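PDB 7LKK: aminofutalosine deaminase from Helicobacter pylori, which deaminates aminofutalosine on the menaquinone pathway and probably also converts adenosine to inosine, working as a metal-dependent hydrolase of the amidohydrolase family. Local coordinates for residues Gly98-Gly101 against Ser102-Asn106; Glu224-Glu227 against Glu228-Trp231. All coordinates share one frame; numbering follows the deposited sequence.

Interaction 1: residues Gly98-Gly101 against Ser102-Asn106; sequences GWLG and SVLNN. With MCF ((8R)-3-(5-S-methyl-5-thio-beta-D-ribofuranosyl)-3,6,7,8-tetrahydroimidazo[4,5-d][1,3]diazepin-8-ol), chain J.
Trp99 and Val103, one helical turn apart, meet through a methyl group laid on an aromatic face. Val103 CG2 sits 3.8 Å from the centroid of the six-membered ring of Trp99 and 19° off its normal, a CH-pi contact. The nearest ring atom is Trp99 CE2, at 3.6 Å from Val103 CG2. The valine's first torsion sets CG1 opposite the backbone N and turns CG2 back along the helix, over the indole. At its far end the indole reaches the inhibitor methylthio-coformycin: Trp99 CH2 lies 3.5 Å from the inhibitor's C7, a carbon of the seven-membered diazepine ring that meets the indole obliquely. Trp99 NE1 donates to Ser331 O, a second restraint on how the ring is turned in the pocket.

Behind this first shell, the helix backbone carries the tryptophan. Trp99 O takes two donors, Val103 N at 2.9 Å and Ser102 OG at 2.7 Å. The serine hydroxyl comes in from the side of the carbonyl, with a C=O...OG angle of 124°, because its first torsion of 74° folds OG back against its own main chain. Ser102 OG is also bonded with Asp92 N, so this one hydroxyl ties the helix to the segment leading into it.

On an adjoining face Leu100 and Leu104 pair up, Leu100 CG lying 3.8 Å from Leu104 CD1, while Leu104 N bonds to Leu100 O at 3.0 Å. Both leucines also press on Phe242 of helix 242-247, and Leu104 and Asn105 touch Phe246. Helix 96-106 therefore has the inhibitor beside Trp99, Phe91 of the preceding loop against Ser102 and Val103, and helix 242-247 packed along its leucines.

Interaction 2: residues Glu224-Glu227 against Glu228-Trp231; sequences ESLE and ELEW. With MCF ((8R)-3-(5-S-methyl-5-thio-beta-D-ribofuranosyl)-3,6,7,8-tetrahydroimidazo[4,5-d][1,3]diazepin-8-ol), chain J.
An N-capped helix start lies right beside the inhibitor pocket: Ser225 is the N-cap of helix 226-234, and its OG accepts a fairly straight bond from Glu228 N at 3.0 Å. A first torsion of 64° places OG between the serine's own backbone N and carbonyl carbon, where it can turn back to the NH three residues on. The same OG has a water 2.5 Å away, and that water donates to Glu228 OE1 at 2.8 Å, joining cap and carboxylate. Glu228 reaches back along the chain: OE1 accepts from Glu224 N at 3.1 Å, the donor standing 55° out of the carboxylate plane, and OE2 accepts from Leu223 N. Two successive backbone NH groups are thus held by one buried carboxylate.

This turn follows strand 218-222, whose His221 binds the iron, as expected of an amidohydrolase barrel with its metal at the strand ends. Glu224, next along, extends its side chain into the pocket, where OE1 accepts from N6 of methylthio-coformycin at 2.7 Å; the bond is nearly straight, 163° at the hydrogen. Glu228 is therefore a second-shell residue, gripping the main chain from which this pocket glutamate reaches out.

Further along, Leu226 O receives Glu230 N at 2.9 Å, and the extended Glu230 chain runs obliquely across the leucine, bringing OE1 to 3.2 Å from Leu226 CG. Glu227 O takes Trp231 N, while Glu227 OE2 pairs with Ser97 OG and Trp231 NE1 with Tyr243 OH.

Interaction 1 comes first along the chain, on helix 96-106, and interaction 2 follows at the start of helix 226-234. Their centres are 16 Å apart and their nearest atoms about 5 Å, so the two do not touch, yet both reach methylthio-coformycin. Phe96, at the start of helix 96-106, bridges the gap by touching Glu224, Ser225 and Glu227. The first helix brings the indole of Trp99 against the seven-membered ring, whereas the turn leading into helix 226-234 supplies a carboxylate acceptor, Glu224, next to the iron site, so elements far apart in sequence converge on a single pocket.

Interaction 1: residues Gly98-Gly101 against Ser102-Asn106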
# COMPACT_ATOMS: atom_id res chain seq x y z
N GLY A 98 -22.03 -4.76 -1.97
CA GLY A 98 -21.60 -5.40 -3.21
C GLY A 98 -20.71 -6.60 -2.96
O GLY A 98 -20.80 -7.61 -3.67
N TRP A 99 -19.82 -6.50 -1.97
CA TRP A 99 -18.94 -7.63 -1.66
C TRP A 99 -19.73 -8.80 -1.08
O TRP A 99 -19.61 -9.93 -1.56
CB TRP A 99 -17.85 -7.18 -0.69
CG TRP A 99 -16.95 -8.29 -0.24
CD1 TRP A 99 -15.86 -8.77 -0.89
CD2 TRP A 99 -17.07 -9.06 0.96
NE1 TRP A 99 -15.29 -9.79 -0.17
CE2 TRP A 99 -16.02 -9.99 0.97
CE3 TRP A 99 -17.98 -9.06 2.03
CZ2 TRP A 99 -15.83 -10.91 2.00
CZ3 TRP A 99 -17.79 -9.97 3.06
CH2 TRP A 99 -16.73 -10.88 3.04
N LEU A 100 -20.54 -8.54 -0.05
CA LEU A 100 -21.28 -9.62 0.60
C LEU A 100 -22.24 -10.30 -0.36
O LEU A 100 -22.35 -11.53 -0.38
CB LEU A 100 -22.02 -9.09 1.83
CG LEU A 100 -22.77 -10.12 2.68
CD1 LEU A 100 -21.88 -11.31 3.01
CD2 LEU A 100 -23.30 -9.48 3.95
N GLY A 101 -22.96 -9.51 -1.17
CA GLY A 101 -23.83 -10.09 -2.17
C GLY A 101 -23.10 -10.98 -3.15
O GLY A 101 -23.61 -12.02 -3.56
N SER A 102 -21.88 -10.59 -3.54
CA SER A 102 -21.11 -11.41 -4.47
C SER A 102 -20.59 -12.67 -3.80
O SER A 102 -20.50 -13.72 -4.45
CB SER A 102 -19.96 -10.60 -5.07
OG SER A 102 -18.91 -10.41 -4.12
N VAL A 103 -20.24 -12.60 -2.52
CA VAL A 103 -19.81 -13.80 -1.80
C VAL A 103 -20.94 -14.81 -1.73
O VAL A 103 -20.75 -16.00 -1.99
CB VAL A 103 -19.30 -13.43 -0.39
CG1 VAL A 103 -19.05 -14.68 0.44
CG2 VAL A 103 -18.03 -12.59 -0.48
N LEU A 104 -22.14 -14.34 -1.39
CA LEU A 104 -23.29 -15.24 -1.30
C LEU A 104 -23.67 -15.79 -2.66
O LEU A 104 -23.95 -16.99 -2.80
CB LEU A 104 -24.46 -14.51 -0.65
CG LEU A 104 -24.28 -14.17 0.83
CD1 LEU A 104 -24.90 -12.82 1.15
CD2 LEU A 104 -24.87 -15.25 1.72
N ASN A 105 -23.69 -14.93 -3.69
CA ASN A 105 -24.01 -15.39 -5.04
C ASN A 105 -22.96 -16.36 -5.58
O ASN A 105 -23.26 -17.13 -6.50
CB ASN A 105 -24.14 -14.19 -5.98
CG ASN A 105 -25.39 -13.37 -5.71
OD1 ASN A 105 -26.35 -13.86 -5.12
ND2 ASN A 105 -25.38 -12.11 -6.14
N ASN A 106 -21.74 -16.33 -5.03
CA ASN A 106 -20.73 -17.30 -5.44
C ASN A 106 -21.12 -18.72 -5.07
O ASN A 106 -20.69 -19.68 -5.73
CB ASN A 106 -19.38 -16.93 -4.81
CG ASN A 106 -18.29 -17.93 -5.14
OD1 ASN A 106 -18.05 -18.87 -4.38
ND2 ASN A 106 -17.62 -17.73 -6.26
O8 MCF J . -14.05 -10.52 7.78
C8 MCF J . -14.09 -10.50 6.38
C7 MCF J . -15.12 -9.51 5.84
N6 MCF J . -16.24 -9.39 6.73
C5 MCF J . -16.90 -10.59 7.21
N4 MCF J . -16.53 -11.96 6.88
C10 MCF J . -15.49 -12.57 6.01
C9 MCF J . -14.30 -11.90 5.77
N1 MCF J . -13.57 -12.67 4.98
C2 MCF J . -14.22 -13.80 4.73
N3 MCF J . -15.39 -13.74 5.37
C1S MCF J . -16.41 -14.83 5.31
C2S MCF J . -17.07 -15.15 6.67
O2S MCF J . -16.30 -16.02 7.39
O4S MCF J . -17.39 -14.47 4.57
C4S MCF J . -18.68 -15.31 5.09
C3S MCF J . -18.37 -15.82 6.25
O3S MCF J . -18.16 -17.30 6.11
C5S MCF J . -19.87 -14.38 5.21
S5S MCF J . -21.40 -15.30 4.91
C6S MCF J . -22.80 -14.38 5.61

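Interaction 2: residues Glu224-Glu227 against Glu228-Trp231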
# COMPACT_ATOMS: atom_id res chain seq x y z
N GLU A 224 -18.71 -3.31 10.59
CA GLU A 224 -17.76 -3.25 9.48
C GLU A 224 -18.24 -2.36 8.34
O GLU A 224 -17.44 -2.01 7.47
CB GLU A 224 -17.50 -4.67 8.97
CG GLU A 224 -16.41 -4.81 7.94
CD GLU A 224 -16.22 -6.25 7.50
OE1 GLU A 224 -16.99 -7.12 7.97
OE2 GLU A 224 -15.31 -6.51 6.70
N SER A 225 -19.51 -1.97 8.33
CA SER A 225 -20.05 -1.22 7.21
C SER A 225 -21.13 -0.26 7.70
O SER A 225 -21.68 -0.42 8.79
CB SER A 225 -20.64 -2.15 6.14
OG SER A 225 -21.75 -2.87 6.64
N LEU A 226 -21.41 0.74 6.86
CA LEU A 226 -22.56 1.61 7.11
C LEU A 226 -23.86 0.83 7.01
O LEU A 226 -24.81 1.10 7.74
CB LEU A 226 -22.55 2.78 6.13
CG LEU A 226 -23.72 3.76 6.22
CD1 LEU A 226 -23.87 4.30 7.63
CD2 LEU A 226 -23.55 4.90 5.21
N GLU A 227 -23.92 -0.14 6.09
CA GLU A 227 -25.13 -0.95 5.94
C GLU A 227 -25.45 -1.70 7.23
O GLU A 227 -26.61 -1.75 7.65
CB GLU A 227 -24.96 -1.93 4.78
CG GLU A 227 -24.83 -1.27 3.41
CD GLU A 227 -23.38 -1.08 2.98
OE1 GLU A 227 -22.53 -0.81 3.85
OE2 GLU A 227 -23.10 -1.19 1.77
N GLU A 228 -24.43 -2.27 7.87
CA GLU A 228 -24.66 -2.96 9.14
C GLU A 228 -25.08 -1.98 10.23
O GLU A 228 -25.95 -2.29 11.05
CB GLU A 228 -23.40 -3.72 9.55
CG GLU A 228 -23.45 -4.31 10.95
CD GLU A 228 -22.13 -4.92 11.38
OE1 GLU A 228 -21.24 -5.07 10.51
OE2 GLU A 228 -21.99 -5.24 12.57
N LEU A 229 -24.48 -0.79 10.25
CA LEU A 229 -24.82 0.20 11.27
C LEU A 229 -26.27 0.64 11.15
O LEU A 229 -26.99 0.74 12.15
CB LEU A 229 -23.88 1.40 11.18
CG LEU A 229 -24.14 2.54 12.17
CD1 LEU A 229 -23.94 2.07 13.60
CD2 LEU A 229 -23.24 3.74 11.86
N GLU A 230 -26.73 0.91 9.92
CA GLU A 230 -28.11 1.31 9.71
C GLU A 230 -29.07 0.18 10.05
O GLU A 230 -30.17 0.43 10.57
CB GLU A 230 -28.33 1.75 8.26
CG GLU A 230 -27.63 3.04 7.86
CD GLU A 230 -27.60 3.22 6.36
OE1 GLU A 230 -26.90 4.14 5.88
OE2 GLU A 230 -28.27 2.44 5.65
N TRP A 231 -28.68 -1.06 9.77
CA TRP A 231 -29.50 -2.20 10.13
C TRP A 231 -29.56 -2.39 11.64
O TRP A 231 -30.65 -2.53 12.22
CB TRP A 231 -28.97 -3.46 9.45
CG TRP A 231 -29.86 -4.66 9.57
CD1 TRP A 231 -29.55 -5.87 10.12
CD2 TRP A 231 -31.22 -4.77 9.12
NE1 TRP A 231 -30.62 -6.72 10.04
CE2 TRP A 231 -31.66 -6.07 9.43
CE3 TRP A 231 -32.10 -3.89 8.48
CZ2 TRP A 231 -32.94 -6.52 9.13
CZ3 TRP A 231 -33.38 -4.34 8.18
CH2 TRP A 231 -33.78 -5.64 8.50
O8 MCF J . -14.05 -10.52 7.78
C8 MCF J . -14.09 -10.50 6.38
C7 MCF J . -15.12 -9.51 5.84
N6 MCF J . -16.24 -9.39 6.73
C5 MCF J . -16.90 -10.59 7.21
N4 MCF J . -16.53 -11.96 6.88
C10 MCF J . -15.49 -12.57 6.01
C9 MCF J . -14.30 -11.90 5.77
N1 MCF J . -13.57 -12.67 4.98
C2 MCF J . -14.22 -13.80 4.73
N3 MCF J . -15.39 -13.74 5.37
C1S MCF J . -16.41 -14.83 5.31
C2S MCF J . -17.07 -15.15 6.67
O2S MCF J . -16.30 -16.02 7.39
O4S MCF J . -17.39 -14.47 4.57
C4S MCF J . -18.68 -15.31 5.09
C3S MCF J . -18.37 -15.82 6.25
O3S MCF J . -18.16 -17.30 6.11
C5S MCF J . -19.87 -14.38 5.21
S5S MCF J . -21.40 -15.30 4.91
C6S MCF J . -22.80 -14.38 5.61
O HOH W 1 -20.93 -4.95 7.78